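Local coordinates for DltD domain-containing protein (PDB 7D78), which is a thioesterase of the alpha/beta hydrolase fold that probably acts as a polyketide cyclase, closing medium-ring lactones, at residues 188-193 / 233-238; 100-105 / 239-244; 61-66 / 84-89. All coordinates share one frame; numbering follows the deposited sequence.

The three contacts form a triangle and each touches both others: centres are about 12 Å apart for contacts 1 and 2, and about 16 Å for 1 and 3 and for 2 and 3. Strand 234-235 of contact 1 runs on into helix 238-244 of contact 2, and Thr-238 OG1 lies 3.1 Å from Ile-101 N. Asn-61 ND2 of contact 3 is 3.0 Å from Lys-233 O, and Leu-100 N is 3.1 Å from Ser-89 OG; all three are probable hydrogen bonds. The side chain of Cys-62 in contact 3 lies near, without touching, the probable triad Ser-134, His-296 and Asp-267, and about 4 Å from a bound glycerol. The sodium ion is about 13 Å from the Leu-236 side chain.

Contact 1 (188-193 / 233-238); sequences PFMLPP and KIALQT
Leu-191 and Ile-234 face each other as the hydrogen-bonded pair of a two-stranded antiparallel ribbon, and their side chains pack tightly on its more buried face. Ile-234 N reaches Leu-191 O at 2.8 Å, and Leu-191 N returns a bond to Ile-234 O in the carbonyl plane. A third, nearly straight bond (174°) runs from Leu-236 N to Phe-189 O, just where the chain enters the type I turn 235-238. The CG of Leu-191 stands between its backbone N and carbonyl carbon (chi1 73°), which brings CD2 over the second strand, 3.9 Å from both Ile-234 CG1 and Leu-236 CD1. Pro-193 extends this apolar patch, its CG resting on Ile-234 CG2. Phe-189 forms the solvent-side margin of the same face, offering Leu-236 CB just a ring edge, CD2.

The Met-190 face is closely packed too but more open to solvent, Met-190 and Lys-233 being partly exposed. Met-190 folds back at chi2 and chi3, laying SD 3.6 Å from Ala-235 CA, while its CE touches the extended aliphatic chain of Lys-233 at CD (3.7 Å). Water 1 donates to Phe-189 O and accepts from Gln-237 N, bridging the residue before the first strand to the turn after the second.

Helix 168-183 flanks this ribbon: Asp-178 accepts from Phe-189 N and Gln-237 NE2, and Gln-174 touches Leu-236. Tyr-239 of helix 238-244 covers Leu-191 and Ile-234.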
# COMPACT_ATOMS: atom_id res chain seq x y z
N PRO A 188 -9.73 15.57 -8.85
CA PRO A 188 -9.63 14.16 -9.25
C PRO A 188 -10.82 13.70 -10.09
O PRO A 188 -11.97 14.05 -9.81
CB PRO A 188 -9.59 13.41 -7.91
CG PRO A 188 -9.03 14.40 -6.94
CD PRO A 188 -9.53 15.75 -7.40
N PHE A 189 -10.53 12.90 -11.10
CA PHE A 189 -11.60 12.36 -11.93
C PHE A 189 -12.45 11.39 -11.11
O PHE A 189 -11.93 10.55 -10.37
CB PHE A 189 -11.01 11.67 -13.16
CG PHE A 189 -12.04 11.11 -14.10
CD1 PHE A 189 -12.79 11.95 -14.90
CD2 PHE A 189 -12.25 9.74 -14.19
CE1 PHE A 189 -13.74 11.44 -15.78
CE2 PHE A 189 -13.20 9.22 -15.06
CZ PHE A 189 -13.94 10.08 -15.86
N MET A 190 -13.78 11.54 -11.21
CA MET A 190 -14.74 10.69 -10.53
C MET A 190 -15.54 9.87 -11.54
O MET A 190 -15.78 10.31 -12.67
CB MET A 190 -15.71 11.51 -9.67
CG MET A 190 -15.04 12.51 -8.76
SD MET A 190 -14.13 11.67 -7.45
CE MET A 190 -15.45 11.09 -6.39
N LEU A 191 -15.99 8.69 -11.11
CA LEU A 191 -16.84 7.87 -11.96
C LEU A 191 -17.67 6.96 -11.07
O LEU A 191 -17.25 6.65 -9.95
CB LEU A 191 -16.00 7.03 -12.94
CG LEU A 191 -15.19 5.84 -12.38
CD1 LEU A 191 -14.69 4.99 -13.52
CD2 LEU A 191 -14.01 6.29 -11.52
N PRO A 192 -18.84 6.52 -11.53
CA PRO A 192 -19.57 5.47 -10.81
C PRO A 192 -18.74 4.20 -10.79
O PRO A 192 -18.11 3.86 -11.80
CB PRO A 192 -20.85 5.27 -11.65
CG PRO A 192 -20.90 6.41 -12.60
CD PRO A 192 -19.48 6.85 -12.82
N PRO A 193 -18.69 3.49 -9.65
CA PRO A 193 -17.93 2.23 -9.61
C PRO A 193 -18.44 1.18 -10.58
O PRO A 193 -17.69 0.24 -10.90
CB PRO A 193 -18.09 1.75 -8.16
CG PRO A 193 -18.79 2.84 -7.42
CD PRO A 193 -19.36 3.82 -8.38
N LYS A 233 -20.27 7.38 -6.57
CA LYS A 233 -19.10 7.73 -7.36
C LYS A 233 -17.86 7.41 -6.55
O LYS A 233 -17.90 7.43 -5.32
CB LYS A 233 -19.11 9.22 -7.75
CG LYS A 233 -19.15 10.19 -6.54
CD LYS A 233 -19.10 11.67 -6.97
CE LYS A 233 -19.06 12.60 -5.75
NZ LYS A 233 -18.96 14.05 -6.11
N ILE A 234 -16.76 7.10 -7.25
CA ILE A 234 -15.46 6.95 -6.61
C ILE A 234 -14.44 7.78 -7.37
O ILE A 234 -14.60 8.08 -8.55
CB ILE A 234 -14.98 5.47 -6.55
CG1 ILE A 234 -14.91 4.87 -7.97
CG2 ILE A 234 -15.88 4.66 -5.62
CD1 ILE A 234 -14.18 3.54 -8.06
N ALA A 235 -13.36 8.14 -6.67
CA ALA A 235 -12.19 8.69 -7.35
C ALA A 235 -11.52 7.60 -8.18
O ALA A 235 -11.29 6.49 -7.69
CB ALA A 235 -11.20 9.26 -6.34
N LEU A 236 -11.21 7.92 -9.44
CA LEU A 236 -10.46 6.98 -10.27
C LEU A 236 -9.17 6.51 -9.59
O LEU A 236 -8.76 5.35 -9.77
CB LEU A 236 -10.13 7.62 -11.63
CG LEU A 236 -9.50 6.70 -12.69
CD1 LEU A 236 -10.59 5.88 -13.45
CD2 LEU A 236 -8.66 7.51 -13.66
N GLN A 237 -8.53 7.38 -8.80
CA GLN A 237 -7.27 6.99 -8.16
C GLN A 237 -7.42 5.81 -7.21
O GLN A 237 -6.41 5.22 -6.82
CB GLN A 237 -6.66 8.18 -7.41
CG GLN A 237 -6.07 9.25 -8.34
CD GLN A 237 -5.02 8.68 -9.30
OE1 GLN A 237 -4.22 7.82 -8.93
NE2 GLN A 237 -5.01 9.18 -10.54
N THR A 238 -8.66 5.48 -6.82
CA THR A 238 -8.96 4.23 -6.13
C THR A 238 -8.26 3.08 -6.83
O THR A 238 -7.66 2.22 -6.18
CB THR A 238 -10.47 3.97 -6.11
OG1 THR A 238 -11.13 5.01 -5.39
CG2 THR A 238 -10.80 2.59 -5.48
O HOH W 1 -9.12 10.34 -9.46

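Contact 2 (100-105 / 239-244); sequences LIDPLQ and YQKLAW
Lys-241 lies across Asp-102, the N-cap residue of helix 103-118, so the short helix 238-244 packs against a capped helix start in this alpha/beta hydrolase. The cap itself is slack: Asp-102 OD1 accepts weak bonds from Leu-104 N (3.3 Å) and Gln-105 N (3.5 Å). With its CG anti to the backbone N (chi1 -176°), the aspartate turns its carboxylate back over the first helical turn and along the lysine's methylenes.

Van der Waals contacts dominate. The lysine chain bends at chi2 (-52°) and then runs straight, bringing CG to 3.9 Å from Asp-102 CB and CD to 3.8 Å from Asp-102 OD2. The Leu-100 side chain crosses that of Lys-241 at about a right angle, CD1 meeting CG. On the more buried side, Pro-103 CD lies 4.0 Å from Lys-241 CB and 4.1 Å from Leu-242 CD2, and Phe-135 of helix 135-146 touches both Pro-103 and Leu-242.

Electrostatics play a smaller part across the two segments. Lys-241 NZ stays 4.4 Å from Asp-102 OD2, beyond a salt bridge but near enough for some attraction, and instead pairs with Glu-108 of the second subunit, which also accepts from Trp-244 NE1. One buried acceptor, Ile-101 O, has no polar partner in the model; its neighbour here is the methylene Lys-241 CB, 3.8 Å away.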
# COMPACT_ATOMS: atom_id res chain seq x y z
N LEU A 100 -12.27 8.21 -2.25
CA LEU A 100 -11.00 7.62 -2.68
C LEU A 100 -10.77 6.41 -1.78
O LEU A 100 -10.40 6.56 -0.62
CB LEU A 100 -9.87 8.63 -2.60
CG LEU A 100 -8.42 8.15 -2.85
CD1 LEU A 100 -8.34 7.04 -3.87
CD2 LEU A 100 -7.53 9.30 -3.29
N ILE A 101 -10.98 5.21 -2.31
CA ILE A 101 -10.99 4.01 -1.48
C ILE A 101 -9.59 3.41 -1.47
O ILE A 101 -9.15 2.81 -2.45
CB ILE A 101 -12.05 3.01 -1.96
CG1 ILE A 101 -13.44 3.57 -1.65
CG2 ILE A 101 -11.86 1.67 -1.29
CD1 ILE A 101 -14.51 3.01 -2.52
N ASP A 102 -8.88 3.59 -0.36
CA ASP A 102 -7.53 3.09 -0.16
C ASP A 102 -7.65 1.98 0.88
O ASP A 102 -7.77 2.27 2.08
CB ASP A 102 -6.58 4.19 0.32
CG ASP A 102 -5.14 3.73 0.43
OD1 ASP A 102 -4.88 2.51 0.36
OD2 ASP A 102 -4.26 4.60 0.58
N PRO A 103 -7.66 0.71 0.47
CA PRO A 103 -7.90 -0.36 1.44
C PRO A 103 -6.85 -0.42 2.52
O PRO A 103 -7.17 -0.75 3.67
CB PRO A 103 -7.89 -1.63 0.57
CG PRO A 103 -7.03 -1.23 -0.62
CD PRO A 103 -7.37 0.20 -0.88
N LEU A 104 -5.59 -0.08 2.20
CA LEU A 104 -4.56 -0.10 3.23
C LEU A 104 -4.74 1.03 4.24
O LEU A 104 -4.43 0.87 5.42
CB LEU A 104 -3.17 -0.05 2.59
CG LEU A 104 -2.80 -1.26 1.72
CD1 LEU A 104 -1.42 -1.08 1.11
CD2 LEU A 104 -2.86 -2.56 2.52
N GLN A 105 -5.25 2.19 3.80
CA GLN A 105 -5.57 3.25 4.76
C GLN A 105 -6.75 2.85 5.62
O GLN A 105 -6.77 3.14 6.83
CB GLN A 105 -5.86 4.58 4.06
CG GLN A 105 -5.97 5.72 5.07
CD GLN A 105 -4.73 5.81 5.96
OE1 GLN A 105 -3.62 6.03 5.47
NE2 GLN A 105 -4.91 5.62 7.28
N TYR A 239 -8.31 3.08 -8.16
CA TYR A 239 -7.74 1.97 -8.92
C TYR A 239 -6.22 1.90 -8.77
O TYR A 239 -5.64 0.83 -8.91
CB TYR A 239 -8.15 2.10 -10.38
CG TYR A 239 -9.65 2.03 -10.59
CD1 TYR A 239 -10.46 1.25 -9.76
CD2 TYR A 239 -10.25 2.74 -11.62
CE1 TYR A 239 -11.85 1.19 -9.96
CE2 TYR A 239 -11.62 2.69 -11.83
CZ TYR A 239 -12.41 1.91 -11.01
OH TYR A 239 -13.77 1.87 -11.25
N GLN A 240 -5.57 3.04 -8.52
CA GLN A 240 -4.14 3.01 -8.22
C GLN A 240 -3.89 2.30 -6.89
O GLN A 240 -2.97 1.47 -6.79
CB GLN A 240 -3.59 4.44 -8.18
CG GLN A 240 -2.11 4.53 -7.78
CD GLN A 240 -1.20 3.87 -8.80
OE1 GLN A 240 -0.80 2.70 -8.65
NE2 GLN A 240 -0.88 4.60 -9.85
N LYS A 241 -4.69 2.60 -5.87
CA LYS A 241 -4.55 1.91 -4.59
C LYS A 241 -4.80 0.42 -4.74
O LYS A 241 -4.11 -0.41 -4.13
CB LYS A 241 -5.51 2.52 -3.56
CG LYS A 241 -5.44 4.05 -3.44
CD LYS A 241 -3.99 4.50 -3.21
CE LYS A 241 -3.86 6.02 -3.21
NZ LYS A 241 -2.44 6.44 -2.96
N LEU A 242 -5.79 0.05 -5.56
CA LEU A 242 -6.08 -1.37 -5.77
C LEU A 242 -4.98 -2.05 -6.56
O LEU A 242 -4.77 -3.26 -6.40
CB LEU A 242 -7.43 -1.54 -6.48
CG LEU A 242 -8.64 -0.96 -5.75
CD1 LEU A 242 -9.92 -1.31 -6.50
CD2 LEU A 242 -8.71 -1.50 -4.31
N ALA A 243 -4.25 -1.31 -7.40
CA ALA A 243 -3.14 -1.92 -8.13
C ALA A 243 -2.03 -2.36 -7.19
O ALA A 243 -1.40 -3.40 -7.40
CB ALA A 243 -2.60 -0.95 -9.18
N TRP A 244 -1.78 -1.55 -6.16
CA TRP A 244 -0.72 -1.82 -5.19
C TRP A 244 -1.10 -2.96 -4.25
O TRP A 244 -0.23 -3.75 -3.85
CB TRP A 244 -0.45 -0.58 -4.34
CG TRP A 244 0.06 0.70 -5.02
CD1 TRP A 244 -0.26 1.98 -4.64
CD2 TRP A 244 0.98 0.82 -6.11
NE1 TRP A 244 0.41 2.88 -5.43
CE2 TRP A 244 1.17 2.20 -6.34
CE3 TRP A 244 1.66 -0.10 -6.91
CZ2 TRP A 244 2.01 2.68 -7.35
CZ3 TRP A 244 2.50 0.38 -7.90
CH2 TRP A 244 2.66 1.76 -8.12

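Contact 3 (61-66 / 84-89); sequences NCVKEM and IYDPRS
Lys-64 meets Asp-86 twice, once through its backbone and once through its ammonium group, and the two bonds use different carboxylate oxygens. Lys-64 N donates to Asp-86 OD1 at 2.7 Å with an angle of 156° at the hydrogen, meeting the oxygen nearly in line with its C-O bond. Lys-64 NZ comes to Asp-86 OD2 at 2.8 Å from above the carboxylate plane, 49° out of it. Holding both oxygens should limit rotation of this carboxylate. The lysine crosses Asp-86 at about a right angle; its CG stands between N and the carbonyl carbon, and a final bend at chi4 (-54°) turns NZ over the acid.

The charges spread into a network. Lys-64 NZ also binds Glu-65 OE2 at 2.7 Å, on the syn side, and pairs with Asp-92 outside the two segments; Asp-86 OD2 also accepts from Asp-92 N, a further restraint on its carboxylate. Glu-65 OE1 and Asp-86 OD1 are like-charged neighbours, and water 2 donates to Glu-65 OE1 and Asp-86 OD2. The single ammonium can probably offset only part of the charge of three acids.

In the alpha/beta hydrolase sheet, strand 81-86 lies between 39-45 and 51-57, and residues 61-66 belong to the loop leading from strand 51-57 to helix 68-77. The contact therefore joins that loop to the end of a neighbouring strand. The loop forms a type I turn from Val-63 to Met-66, closed by Met-66 N bonding to Val-63 O.

Van der Waals contacts complete the interface. Lys-64 CB makes the apolar one, resting on Ile-84 CG2 at 3.6 Å in the conformer described. Val-63 lies alongside Asp-86, its CB 3.5 Å from OD1. At the far end, Pro-87 CD approaches Cys-62 O at 4.1 Å, while Met-219 of helix 210-220 touches the Cys-62 side chain.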
# COMPACT_ATOMS: atom_id res chain seq x y z
N ASN A 61 -17.20 1.33 -1.21
CA ASN A 61 -17.92 2.60 -1.34
C ASN A 61 -19.29 2.58 -0.67
O ASN A 61 -20.10 3.48 -0.91
CB ASN A 61 -18.10 3.02 -2.81
CG ASN A 61 -18.15 4.54 -2.98
OD1 ASN A 61 -17.46 5.27 -2.26
ND2 ASN A 61 -18.97 5.02 -3.91
N CYS A 62 -19.58 1.58 0.16
CA CYS A 62 -20.87 1.49 0.82
C CYS A 62 -20.89 2.31 2.11
O CYS A 62 -19.85 2.53 2.74
CB CYS A 62 -21.22 0.03 1.14
SG CYS A 62 -21.34 -0.95 -0.37
N VAL A 63 -22.09 2.75 2.49
CA VAL A 63 -22.27 3.50 3.72
C VAL A 63 -22.86 2.57 4.78
O VAL A 63 -23.45 1.52 4.48
CB VAL A 63 -23.15 4.77 3.53
CG1 VAL A 63 -22.43 5.77 2.62
CG2 VAL A 63 -24.54 4.43 2.98
N LYS A 64 -22.69 2.96 6.04
CA LYS A 64 -23.04 2.11 7.17
C LYS A 64 -24.53 1.78 7.21
O LYS A 64 -24.92 0.77 7.80
CB LYS A 64 -22.61 2.78 8.48
CG LYS A 64 -23.21 4.20 8.67
CD LYS A 64 -22.44 5.01 9.70
CE LYS A 64 -23.11 6.36 9.97
NZ LYS A 64 -23.32 7.11 8.69
N GLU A 65 -25.38 2.60 6.58
CA GLU A 65 -26.83 2.41 6.60
C GLU A 65 -27.30 1.30 5.67
O GLU A 65 -28.46 0.88 5.77
CB GLU A 65 -27.55 3.72 6.23
CG GLU A 65 -27.41 4.82 7.26
CD GLU A 65 -26.11 5.59 7.12
OE1 GLU A 65 -25.35 5.34 6.15
OE2 GLU A 65 -25.83 6.44 8.00
N MET A 66 -26.46 0.82 4.76
CA MET A 66 -26.85 -0.22 3.82
C MET A 66 -26.71 -1.57 4.49
O MET A 66 -25.59 -1.99 4.81
CB MET A 66 -26.00 -0.15 2.56
CG MET A 66 -26.13 1.18 1.82
SD MET A 66 -24.81 1.43 0.60
CE MET A 66 -24.99 0.02 -0.42
N ILE A 84 -20.97 0.16 13.50
CA ILE A 84 -20.93 0.28 12.04
C ILE A 84 -20.47 1.69 11.72
O ILE A 84 -20.97 2.66 12.31
CB ILE A 84 -22.30 -0.00 11.39
CG1 ILE A 84 -23.12 -1.02 12.19
CG2 ILE A 84 -22.12 -0.49 9.96
CD1 ILE A 84 -24.51 -1.17 11.62
N TYR A 85 -19.53 1.83 10.79
CA TYR A 85 -18.96 3.14 10.51
C TYR A 85 -18.80 3.33 9.01
O TYR A 85 -18.73 2.37 8.23
CB TYR A 85 -17.60 3.33 11.23
CG TYR A 85 -16.49 2.46 10.63
CD1 TYR A 85 -16.34 1.13 11.02
CD2 TYR A 85 -15.64 2.96 9.65
CE1 TYR A 85 -15.35 0.32 10.46
CE2 TYR A 85 -14.66 2.16 9.07
CZ TYR A 85 -14.52 0.85 9.48
OH TYR A 85 -13.55 0.08 8.92
N ASP A 86 -18.78 4.60 8.61
CA ASP A 86 -18.42 4.99 7.25
C ASP A 86 -16.91 5.10 7.15
O ASP A 86 -16.31 5.90 7.87
CB ASP A 86 -19.06 6.33 6.87
CG ASP A 86 -20.57 6.23 6.66
OD1 ASP A 86 -21.05 5.15 6.27
OD2 ASP A 86 -21.27 7.24 6.85
N PRO A 87 -16.25 4.32 6.29
CA PRO A 87 -14.79 4.44 6.18
C PRO A 87 -14.37 5.82 5.68
O PRO A 87 -15.17 6.63 5.22
CB PRO A 87 -14.41 3.34 5.18
CG PRO A 87 -15.59 2.37 5.20
CD PRO A 87 -16.79 3.27 5.41
N ARG A 88 -13.07 6.05 5.77
CA ARG A 88 -12.46 7.31 5.35
C ARG A 88 -12.94 7.75 3.97
O ARG A 88 -12.95 6.96 3.03
CB ARG A 88 -10.94 7.16 5.36
CG ARG A 88 -10.20 8.42 4.90
CD ARG A 88 -8.71 8.15 4.84
NE ARG A 88 -8.15 7.90 6.16
CZ ARG A 88 -7.38 8.76 6.81
NH1 ARG A 88 -7.08 9.92 6.27
NH2 ARG A 88 -6.90 8.45 8.01
N SER A 89 -13.34 9.03 3.87
CA SER A 89 -13.77 9.74 2.66
C SER A 89 -15.13 9.29 2.13
O SER A 89 -15.50 9.67 1.01
CB SER A 89 -12.72 9.63 1.53
OG SER A 89 -12.91 8.44 0.79
O HOH W 2 -23.65 7.50 5.54